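Local coordinates for type IV pilus assembly protein PilC (Thermus thermophilus, PDB 2WHN), which is an inner-membrane component of the type IV pilus machinery, represented here by its N-terminal domain, and probably controls pilus assembly and disassembly, at residues Y79-V83 and I95-L99; L6-P10 and N45-R49. One frame throughout, in Å; residues are numbered along the deposited sequence.

Interaction 1: residues Y79-V83 and I95-L99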
ATOM      1  N   TYR A  79      -6.951   6.753  -3.734  1.00 33.23           N
ATOM      2  CA  TYR A  79      -6.082   5.583  -3.749  1.00 33.21           C
ATOM      3  C   TYR A  79      -6.927   4.321  -3.644  1.00 33.32           C
ATOM      4  O   TYR A  79      -6.820   3.421  -4.480  1.00 34.10           O
ATOM      5  CB  TYR A  79      -5.082   5.654  -2.588  1.00 32.98           C
ATOM      6  CG  TYR A  79      -3.879   4.740  -2.719  1.00 31.50           C
ATOM      7  CD1 TYR A  79      -2.612   5.260  -2.940  1.00 31.19           C
ATOM      8  CD2 TYR A  79      -4.000   3.368  -2.544  1.00 31.34           C
ATOM      9  CE1 TYR A  79      -1.502   4.437  -3.009  1.00 31.59           C
ATOM     10  CE2 TYR A  79      -2.896   2.532  -2.624  1.00 31.36           C
ATOM     11  CZ  TYR A  79      -1.653   3.072  -2.864  1.00 32.70           C
ATOM     12  OH  TYR A  79      -0.551   2.254  -2.943  1.00 30.39           O
ATOM     13  N   VAL A  80      -7.778   4.271  -2.622  1.00 33.32           N
ATOM     14  CA  VAL A  80      -8.637   3.112  -2.380  1.00 33.04           C
ATOM     15  C   VAL A  80      -9.594   2.888  -3.551  1.00 33.56           C
ATOM     16  O   VAL A  80      -9.766   1.763  -4.022  1.00 33.43           O
ATOM     17  CB  VAL A  80      -9.447   3.272  -1.067  1.00 33.24           C
ATOM     18  CG1 VAL A  80     -10.531   2.207  -0.963  1.00 30.97           C
ATOM     19  CG2 VAL A  80      -8.523   3.220   0.149  1.00 33.65           C
ATOM     20  N   ASN A  81     -10.207   3.965  -4.027  1.00 33.69           N
ATOM     21  CA  ASN A  81     -11.139   3.870  -5.147  1.00 33.01           C
ATOM     22  C   ASN A  81     -10.458   3.360  -6.415  1.00 32.54           C
ATOM     23  O   ASN A  81     -11.029   2.568  -7.159  1.00 31.74           O
ATOM     24  CB  ASN A  81     -11.816   5.219  -5.402  1.00 33.32           C
ATOM     25  CG  ASN A  81     -12.982   5.471  -4.465  1.00 34.08           C
ATOM     26  OD1 ASN A  81     -13.567   4.534  -3.924  1.00 34.81           O
ATOM     27  ND2 ASN A  81     -13.341   6.737  -4.289  1.00 33.71           N
ATOM     28  N   LEU A  82      -9.225   3.799  -6.640  1.00 32.16           N
ATOM     29  CA  LEU A  82      -8.454   3.347  -7.790  1.00 32.36           C
ATOM     30  C   LEU A  82      -8.065   1.876  -7.657  1.00 32.22           C
ATOM     31  O   LEU A  82      -8.243   1.091  -8.588  1.00 31.56           O
ATOM     32  CB  LEU A  82      -7.206   4.215  -7.968  1.00 32.62           C
ATOM     33  CG  LEU A  82      -7.448   5.522  -8.723  1.00 34.10           C
ATOM     34  CD1 LEU A  82      -6.196   6.392  -8.706  1.00 35.50           C
ATOM     35  CD2 LEU A  82      -7.896   5.227 -10.157  1.00 33.16           C
ATOM     36  N   VAL A  83      -7.552   1.507  -6.486  1.00 31.87           N
ATOM     37  CA  VAL A  83      -7.295   0.105  -6.166  1.00 31.83           C
ATOM     38  C   VAL A  83      -8.548  -0.742  -6.328  1.00 32.72           C
ATOM     39  O   VAL A  83      -8.488  -1.861  -6.839  1.00 32.94           O
ATOM     40  CB  VAL A  83      -6.728  -0.064  -4.736  1.00 31.97           C
ATOM     41  CG1 VAL A  83      -6.796  -1.527  -4.295  1.00 30.93           C
ATOM     42  CG2 VAL A  83      -5.296   0.448  -4.679  1.00 29.55           C
ATOM     43  N   ILE A  95      -2.589   0.170 -12.301  1.00 27.57           N
ATOM     44  CA  ILE A  95      -3.041   1.103 -11.280  1.00 28.34           C
ATOM     45  C   ILE A  95      -1.941   1.469 -10.284  1.00 28.70           C
ATOM     46  O   ILE A  95      -1.774   2.640  -9.942  1.00 28.54           O
ATOM     47  CB  ILE A  95      -4.268   0.554 -10.523  1.00 28.67           C
ATOM     48  CG1 ILE A  95      -5.501   0.578 -11.431  1.00 29.96           C
ATOM     49  CG2 ILE A  95      -4.520   1.363  -9.259  1.00 29.54           C
ATOM     50  CD1 ILE A  95      -6.524  -0.507 -11.126  1.00 32.16           C
ATOM     51  N   LEU A  96      -1.195   0.476  -9.813  1.00 28.37           N
ATOM     52  CA  LEU A  96      -0.194   0.726  -8.778  1.00 28.83           C
ATOM     53  C   LEU A  96       1.019   1.455  -9.351  1.00 29.28           C
ATOM     54  O   LEU A  96       1.600   2.318  -8.696  1.00 29.73           O
ATOM     55  CB  LEU A  96       0.250  -0.581  -8.112  1.00 28.63           C
ATOM     56  CG  LEU A  96      -0.334  -0.932  -6.743  1.00 28.75           C
ATOM     57  CD1 LEU A  96       0.116   0.072  -5.675  1.00 30.55           C
ATOM     58  CD2 LEU A  96      -1.850  -1.026  -6.801  1.00 27.50           C
ATOM     59  N   ASP A  97       1.372   1.132 -10.590  1.00 29.95           N
ATOM     60  CA  ASP A  97       2.460   1.822 -11.275  1.00 30.72           C
ATOM     61  C   ASP A  97       2.170   3.319 -11.410  1.00 31.20           C
ATOM     62  O   ASP A  97       3.042   4.155 -11.172  1.00 31.36           O
ATOM     63  CB  ASP A  97       2.698   1.197 -12.647  1.00 31.40           C
ATOM     64  CG  ASP A  97       3.809   1.878 -13.412  1.00 33.07           C
ATOM     65  OD1 ASP A  97       4.810   2.286 -12.791  1.00 33.84           O
ATOM     66  OD2 ASP A  97       3.682   2.001 -14.644  1.00 39.15           O
ATOM     67  N   ARG A  98       0.925   3.654 -11.731  1.00 30.88           N
ATOM     68  CA  ARG A  98       0.542   5.050 -11.940  1.00 30.27           C
ATOM     69  C   ARG A  98       0.408   5.800 -10.618  1.00 29.93           C
ATOM     70  O   ARG A  98       0.807   6.951 -10.512  1.00 28.02           O
ATOM     71  CB  ARG A  98      -0.762   5.140 -12.740  1.00 29.67           C
ATOM     72  CG  ARG A  98      -0.603   4.852 -14.233  1.00 29.81           C
ATOM     73  CD  ARG A  98       0.107   5.995 -14.958  1.00 27.84           C
ATOM     74  NE  ARG A  98      -0.744   7.175 -15.132  1.00 27.05           N
ATOM     75  CZ  ARG A  98      -1.659   7.310 -16.091  1.00 30.06           C
ATOM     76  NH1 ARG A  98      -1.880   6.324 -16.954  1.00 29.08           N
ATOM     77  NH2 ARG A  98      -2.359   8.437 -16.191  1.00 26.37           N
ATOM     78  N   LEU A  99      -0.159   5.140  -9.612  1.00 30.59           N
ATOM     79  CA  LEU A  99      -0.195   5.697  -8.262  1.00 31.56           C
ATOM     80  C   LEU A  99       1.214   5.949  -7.730  1.00 31.93           C
ATOM     81  O   LEU A  99       1.481   6.989  -7.135  1.00 32.69           O
ATOM     82  CB  LEU A  99      -0.961   4.768  -7.312  1.00 31.70           C
ATOM     83  CG  LEU A  99      -2.487   4.809  -7.428  1.00 31.28           C
ATOM     84  CD1 LEU A  99      -3.130   3.728  -6.567  1.00 31.07           C
ATOM     85  CD2 LEU A  99      -3.009   6.188  -7.046  1.00 30.39           C
TER

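Interaction 2: residues L6-P10 and N45-R49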
ATOM      1  N   LEU A   6       2.463  10.025  19.601  1.00 27.24           N
ATOM      2  CA  LEU A   6       3.804  10.589  19.479  1.00 26.47           C
ATOM      3  C   LEU A   6       4.700   9.809  18.512  1.00 27.20           C
ATOM      4  O   LEU A   6       5.806  10.241  18.196  1.00 26.33           O
ATOM      5  CB  LEU A   6       4.474  10.696  20.857  1.00 25.55           C
ATOM      6  CG  LEU A   6       3.878  11.713  21.838  1.00 23.86           C
ATOM      7  CD1 LEU A   6       4.485  11.563  23.225  1.00 23.97           C
ATOM      8  CD2 LEU A   6       4.067  13.133  21.332  1.00 23.37           C
ATOM      9  N   GLU A   7       4.221   8.660  18.049  1.00 28.31           N
ATOM     10  CA  GLU A   7       5.038   7.767  17.230  1.00 30.69           C
ATOM     11  C   GLU A   7       5.002   8.187  15.758  1.00 31.52           C
ATOM     12  O   GLU A   7       3.940   8.509  15.229  1.00 30.84           O
ATOM     13  CB  GLU A   7       4.559   6.317  17.381  1.00 30.52           C
ATOM     14  CG  GLU A   7       5.535   5.288  16.828  1.00 34.79           C
ATOM     15  CD  GLU A   7       4.972   3.875  16.816  1.00 37.18           C
ATOM     16  OE1 GLU A   7       3.846   3.668  17.325  1.00 36.01           O
ATOM     17  OE2 GLU A   7       5.669   2.972  16.306  1.00 38.34           O
ATOM     18  N   ARG A   8       6.168   8.233  15.120  1.00 33.29           N
ATOM     19  CA  ARG A   8       6.250   8.594  13.706  1.00 35.36           C
ATOM     20  C   ARG A   8       5.537   7.551  12.850  1.00 35.54           C
ATOM     21  O   ARG A   8       5.974   6.403  12.771  1.00 35.83           O
ATOM     22  CB  ARG A   8       7.711   8.703  13.258  1.00 35.92           C
ATOM     23  CG  ARG A   8       8.564   9.641  14.095  1.00 40.18           C
ATOM     24  CD  ARG A   8       9.989   9.688  13.562  1.00 45.21           C
ATOM     25  NE  ARG A   8      10.683  10.920  13.928  1.00 47.96           N
ATOM     26  CZ  ARG A   8      11.601  11.511  13.169  1.00 50.12           C
ATOM     27  NH1 ARG A   8      11.922  10.990  11.992  1.00 51.24           N
ATOM     28  NH2 ARG A   8      12.190  12.626  13.577  1.00 51.84           N
ATOM     29  N   GLY A   9       4.429   7.950  12.230  1.00 35.78           N
ATOM     30  CA  GLY A   9       3.693   7.067  11.325  1.00 35.53           C
ATOM     31  C   GLY A   9       4.165   7.192   9.889  1.00 35.10           C
ATOM     32  O   GLY A   9       5.080   7.961   9.596  1.00 36.14           O
ATOM     33  N   PRO A  10       3.533   6.440   8.977  1.00 34.73           N
ATOM     34  CA  PRO A  10       3.938   6.440   7.573  1.00 34.26           C
ATOM     35  C   PRO A  10       3.912   7.844   6.973  1.00 33.58           C
ATOM     36  O   PRO A  10       2.964   8.594   7.191  1.00 33.09           O
ATOM     37  CB  PRO A  10       2.875   5.564   6.899  1.00 34.02           C
ATOM     38  CG  PRO A  10       2.296   4.733   8.001  1.00 34.83           C
ATOM     39  CD  PRO A  10       2.366   5.573   9.229  1.00 34.52           C
ATOM     40  N   ASN A  45       9.298   1.737   8.067  1.00 28.90           N
ATOM     41  CA  ASN A  45       8.513   2.345   9.137  1.00 29.64           C
ATOM     42  C   ASN A  45       7.715   1.306   9.925  1.00 30.26           C
ATOM     43  O   ASN A  45       6.890   0.592   9.362  1.00 29.71           O
ATOM     44  CB  ASN A  45       7.573   3.407   8.563  1.00 29.13           C
ATOM     45  CG  ASN A  45       6.753   4.100   9.634  1.00 29.81           C
ATOM     46  OD1 ASN A  45       7.193   5.087  10.226  1.00 32.17           O
ATOM     47  ND2 ASN A  45       5.548   3.598   9.876  1.00 27.23           N
ATOM     48  N   ARG A  46       7.952   1.240  11.232  1.00 31.85           N
ATOM     49  CA  ARG A  46       7.368   0.191  12.069  1.00 33.03           C
ATOM     50  C   ARG A  46       5.847   0.220  12.059  1.00 33.64           C
ATOM     51  O   ARG A  46       5.195  -0.827  12.099  1.00 33.40           O
ATOM     52  CB  ARG A  46       7.865   0.306  13.512  1.00 33.34           C
ATOM     53  CG  ARG A  46       7.356  -0.806  14.418  1.00 34.43           C
ATOM     54  CD  ARG A  46       7.456  -0.427  15.886  1.00 38.05           C
ATOM     55  NE  ARG A  46       6.308   0.361  16.332  1.00 39.84           N
ATOM     56  CZ  ARG A  46       5.143  -0.159  16.708  1.00 40.20           C
ATOM     57  NH1 ARG A  46       4.960  -1.472  16.688  1.00 41.50           N
ATOM     58  NH2 ARG A  46       4.158   0.635  17.102  1.00 39.12           N
ATOM     59  N   LYS A  47       5.288   1.425  12.090  1.00 33.67           N
ATOM     60  CA  LYS A  47       3.845   1.597  12.092  1.00 34.28           C
ATOM     61  C   LYS A  47       3.232   1.200  10.750  1.00 33.90           C
ATOM     62  O   LYS A  47       2.149   0.609  10.702  1.00 33.62           O
ATOM     63  CB  LYS A  47       3.477   3.039  12.442  1.00 34.87           C
ATOM     64  CG  LYS A  47       2.034   3.212  12.881  1.00 37.47           C
ATOM     65  CD  LYS A  47       1.929   4.168  14.067  1.00 39.48           C
ATOM     66  CE  LYS A  47       0.598   4.005  14.785  1.00 41.74           C
ATOM     67  NZ  LYS A  47       0.554   4.798  16.054  1.00 42.89           N
ATOM     68  N   PHE A  48       3.932   1.507   9.663  1.00 33.52           N
ATOM     69  CA  PHE A  48       3.491   1.067   8.345  1.00 33.58           C
ATOM     70  C   PHE A  48       3.595  -0.447   8.219  1.00 33.88           C
ATOM     71  O   PHE A  48       2.720  -1.085   7.632  1.00 34.00           O
ATOM     72  CB  PHE A  48       4.287   1.751   7.234  1.00 33.23           C
ATOM     73  CG  PHE A  48       3.568   1.787   5.910  1.00 31.92           C
ATOM     74  CD1 PHE A  48       2.190   1.627   5.850  1.00 29.67           C
ATOM     75  CD2 PHE A  48       4.260   2.028   4.738  1.00 27.92           C
ATOM     76  CE1 PHE A  48       1.524   1.667   4.633  1.00 31.11           C
ATOM     77  CE2 PHE A  48       3.595   2.097   3.522  1.00 29.65           C
ATOM     78  CZ  PHE A  48       2.231   1.912   3.467  1.00 29.10           C
ATOM     79  N   ARG A  49       4.645  -1.016   8.809  1.00 34.31           N
ATOM     80  CA  ARG A  49       4.823  -2.467   8.843  1.00 34.55           C
ATOM     81  C   ARG A  49       3.653  -3.139   9.549  1.00 34.69           C
ATOM     82  O   ARG A  49       3.139  -4.158   9.086  1.00 34.82           O
ATOM     83  CB  ARG A  49       6.128  -2.840   9.551  1.00 35.02           C
ATOM     84  CG  ARG A  49       7.325  -2.975   8.630  1.00 36.77           C
ATOM     85  CD  ARG A  49       8.239  -4.113   9.064  1.00 37.13           C
ATOM     86  NE  ARG A  49       8.638  -4.001  10.465  1.00 38.19           N
ATOM     87  CZ  ARG A  49       9.367  -3.006  10.963  1.00 38.09           C
ATOM     88  NH1 ARG A  49       9.774  -2.015  10.180  1.00 36.54           N
ATOM     89  NH2 ARG A  49       9.682  -2.998  12.250  1.00 37.62           N
TER

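Interaction 1: residues Y79-V83 and I95-L99
L99 reaches from helix 92-109 to Y79 and L82 of helix 77-89, the central touch of an antiparallel helical hairpin in this all-helical domain. The short axes of 79-83 and 95-99 run at 154° to each other and come within 10.5 Å, a separation filled by aliphatic and aromatic side chains. The two methyls of L99 divide the work. CD1 sits over the middle of the Y79 ring, 3.8 Å from its centroid and 4° off the ring normal, a CH-pi contact through the face; CD2 turns instead to CD1 of L82, 3.6 Å away. The Y79 ring can lie under that methyl because its CG is anti to the backbone N (chi1 -163°), which swings the ring toward the partner helix although its CB does not point there.

One turn along, I95 packs against both the backbone and the side chain of L82: its CD1 rests 3.5 Å from the L82 carbonyl O, while its CG2 faces L82 CB. V83 and L96 meet more loosely through CG2 and CD2, at 4.3 Å, and extend the apolar layer toward the domain interior.

Beyond this first shell, V83 also touches F65 and L69 of helix 65-70, and L96 touches L22 and A23 of helix 12-28, so the hairpin is covered by two further helices. The F75 ring also meets that of Y79. The buried tyrosine hydroxyl is satisfied by a hydrogen bond with S19 OG, which ties the far end of the ring to helix 12-28 and helps to fix its tilt. Approaching this same oxygen obliquely to the ring, the CD1 methyl of L96 stops 3.6 Å from Y79 OH.

Interaction 2: residues L6-P10 and N45-R49
E7 OE2 accepts two hydrogen bonds from one guanidinium group: R46 NE lies 2.7 Å from OE2, and R46 NH2 stands 2.9 Å from the same oxygen. NH2 also donates to E7 OE1 at 3.1 Å, its straightest bond at 159°. Together these form a side-on salt bridge, with carboxylate and guanidinium planes only 9° apart and both oxygens met on their syn sides. The bend of R46 at chi3 (84°) brings NE and NH2 round to face the acid, and the extended E7 chain carries its carboxylate out to R46. K47 adds a second, longer ion pair, its NZ 3.7 Å from E7 OE1, completing a small network around one carboxylate.

Further along the chain from E7, the segment before helix 12-28 passes the N-terminus of helix 46-60, where N45 holds the N-cap position. Here G9 CA comes 4.2 Å from K47 CB, and P10 fits against F48: its CG is 3.7 Å from F48 CB, while its CB lies over one face of the aromatic ring. F48 is the buried member of this contact. Its ring meets that of F18 edge-to-face, and its side chain also touches F75, so P10 covers one face of a ring whose other neighbours include F18 and F75.

The contact therefore grades from ionic to apolar along the incoming chain. Two cationic side chains on the first turn of helix 46-60 would stabilise the negative charge of E7, and the paired bonds to R46 restrict rotation of the carboxylate, while P10 and F48 meet through apolar contact.

In the fold
Interaction 2 comes first along the chain, joining the segment before helix 12-28 to the start of helix 46-60; interaction 1 follows, pairing the last two helices, 77-89 and 92-109. Their centres are 22 Å apart, on opposite sides of the chain's centre, and their nearest atoms remain about 7 Å apart. Helix 12-28 provides a common neighbour: F18 meets residues from both contacts, F48 of interaction 2 and Y79 of interaction 1, and F75 likewise touches both. The buried hairpin and the surface-lying N-terminal contact are thus connected through shared aromatic packing in this helical domain of the GSP F family.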